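Aminoglycoside 6'-n-acetyltransferase (Salmonella choleraesuis, PDB 2VBQ) transfers an acetyl group from acetyl-CoA to the 6'-amino group of aminoglycoside antibiotics, conferring resistance to them, and works as a homodimer. Local coordinates at residues H33-G36 with L37-L41. Sequence-based numbering, arbitrary orientation.
Sequences HWRG and LRKQL
Trp34 and Arg38, one helical turn apart, both set CG opposite the backbone N (chi1 176° and -151°), which sends their side chains off the same flank of helix 31-41, side by side. The arginine chain then runs extended from CG to NE, laying CD over one face of the indole near its rim, 3.4 Å from Trp34 CE2. The guanidinium passes beyond the CZ2-CH2 edge of the ring, tilted 34° from the indole, with Arg38 NE in a tight approach of 2.9 Å to Trp34 CZ2. A broad, flat tryptophan suits this buried place: its face carries the last methylene, CD, its edge lies by NE, and its NE1 hydrogen-bonds Asp79. Arg38 NE pairs with the same carboxylate and NH1 with Asp53 of helix 47-59, so the helix is tied both to strand 73-83 and to its neighbouring helix.

Along the backbone, Arg38 N meets Trp34 O at 2.8 Å, the shortest of the three i to i+4 bonds that join 33-36 to 37-41. At Gln40 the pattern changes: its backbone N bonds Leu37 O, three residues back, while its extended side chain reaches back along the helix and NE2 donates to Gly36 O at 3.0 Å, almost straight but from above the carbonyl plane. Glutamine, long and polar, suits this exposed side. Leu37, by contrast, turns its branched end to Ala74 and Phe77 of the sheet, a natural place for an aliphatic residue.

Arg38 also touches the bound bisubstrate analogue. Asp79 and Asp53 balance its buried positive charge; with His50 ND1, also bonded to NH1, and the indole edge over one face, they probably fix the guanidinium's rotation beside the ligand pocket of this GNAT fold.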
loop_
_atom_site.group_PDB
_atom_site.type_symbol
_atom_site.label_atom_id
_atom_site.label_comp_id
_atom_site.label_asym_id
_atom_site.label_seq_id
_atom_site.Cartn_x
_atom_site.Cartn_y
_atom_site.Cartn_z
ATOM N N HIS A 33 -0.663 12.839 24.502
ATOM C CA HIS A 33 0.701 12.996 23.997
ATOM C C HIS A 33 0.735 12.766 22.482
ATOM O O HIS A 33 1.315 13.561 21.730
ATOM C CB HIS A 33 1.658 12.003 24.642
ATOM C CG HIS A 33 1.940 12.246 26.090
ATOM N ND1 HIS A 33 2.068 13.507 26.632
ATOM C CD2 HIS A 33 2.176 11.378 27.101
ATOM C CE1 HIS A 33 2.338 13.403 27.923
ATOM N NE2 HIS A 33 2.420 12.123 28.229
ATOM N N TRP A 34 0.111 11.668 22.049
ATOM C CA TRP A 34 0.069 11.279 20.640
ATOM C C TRP A 34 -0.697 12.268 19.746
ATOM O O TRP A 34 -0.157 12.740 18.746
ATOM C CB TRP A 34 -0.498 9.863 20.532
ATOM C CG TRP A 34 -0.700 9.346 19.165
ATOM C CD1 TRP A 34 0.255 8.858 18.308
ATOM C CD2 TRP A 34 -1.955 9.217 18.491
ATOM N NE1 TRP A 34 -0.341 8.439 17.127
ATOM C CE2 TRP A 34 -1.692 8.660 17.213
ATOM C CE3 TRP A 34 -3.281 9.513 18.847
ATOM C CZ2 TRP A 34 -2.715 8.366 16.295
ATOM C CZ3 TRP A 34 -4.308 9.242 17.923
ATOM C CH2 TRP A 34 -4.015 8.665 16.664
ATOM N N ARG A 35 -1.933 12.600 20.115
ATOM C CA ARG A 35 -2.712 13.605 19.392
ATOM C C ARG A 35 -1.964 14.971 19.311
ATOM O O ARG A 35 -1.972 15.622 18.272
ATOM C CB ARG A 35 -4.085 13.809 20.059
ATOM C CG ARG A 35 -5.080 12.633 20.036
ATOM C CD ARG A 35 -6.491 13.174 20.487
ATOM N NE ARG A 35 -7.188 12.242 21.382
ATOM C CZ ARG A 35 -7.369 12.442 22.690
ATOM N NH1 ARG A 35 -6.924 13.553 23.279
ATOM N NH2 ARG A 35 -8.006 11.530 23.420
ATOM N N GLY A 36 -1.291 15.375 20.387
ATOM C CA GLY A 36 -0.546 16.654 20.381
ATOM C C GLY A 36 0.562 16.703 19.332
ATOM O O GLY A 36 0.778 17.738 18.675
ATOM N N LEU A 37 1.260 15.580 19.164
ATOM C CA LEU A 37 2.317 15.451 18.170
ATOM C C LEU A 37 1.795 15.225 16.752
ATOM O O LEU A 37 2.298 15.802 15.784
ATOM C CB LEU A 37 3.246 14.295 18.570
ATOM C CG LEU A 37 4.226 14.616 19.680
ATOM C CD1 LEU A 37 4.755 13.319 20.315
ATOM C CD2 LEU A 37 5.376 15.553 19.161
ATOM N N ARG A 38 0.776 14.374 16.636
ATOM C CA ARG A 38 0.200 14.032 15.335
ATOM C C ARG A 38 -0.325 15.257 14.578
ATOM O O ARG A 38 -0.222 15.349 13.347
ATOM C CB ARG A 38 -0.903 12.988 15.527
ATOM C CG ARG A 38 -1.087 12.066 14.330
ATOM C CD ARG A 38 -1.962 10.964 14.787
ATOM N NE ARG A 38 -2.188 9.886 13.836
ATOM C CZ ARG A 38 -3.322 9.699 13.167
ATOM N NH1 ARG A 38 -4.331 10.555 13.303
ATOM N NH2 ARG A 38 -3.441 8.650 12.358
ATOM N N LYS A 39 -0.873 16.215 15.323
ATOM C CA LYS A 39 -1.396 17.431 14.718
ATOM C C LYS A 39 -0.276 18.315 14.181
ATOM O O LYS A 39 -0.521 19.212 13.352
ATOM C CB LYS A 39 -2.277 18.183 15.725
ATOM C CG LYS A 39 -3.579 17.447 15.985
ATOM C CD LYS A 39 -4.209 17.770 17.341
ATOM C CE LYS A 39 -5.714 17.796 17.201
ATOM N NZ LYS A 39 -6.397 16.927 18.213
ATOM N N GLN A 40 0.950 18.078 14.651
ATOM C CA GLN A 40 2.095 18.797 14.119
ATOM C C GLN A 40 2.698 18.109 12.893
ATOM O O GLN A 40 3.227 18.777 12.006
ATOM C CB GLN A 40 3.159 19.028 15.182
ATOM C CG GLN A 40 2.664 19.827 16.379
ATOM C CD GLN A 40 3.696 19.892 17.502
ATOM O OE1 GLN A 40 4.744 20.547 17.357
ATOM N NE2 GLN A 40 3.402 19.206 18.630
ATOM N N LEU A 41 2.620 16.781 12.826
ATOM C CA LEU A 41 3.060 16.100 11.617
ATOM C C LEU A 41 2.097 16.423 10.457
ATOM O O LEU A 41 2.534 16.728 9.332
ATOM C CB LEU A 41 3.179 14.580 11.808
ATOM C CG LEU A 41 3.514 13.762 10.548
ATOM C CD1 LEU A 41 4.858 14.193 9.913
ATOM C CD2 LEU A 41 3.508 12.272 10.849
#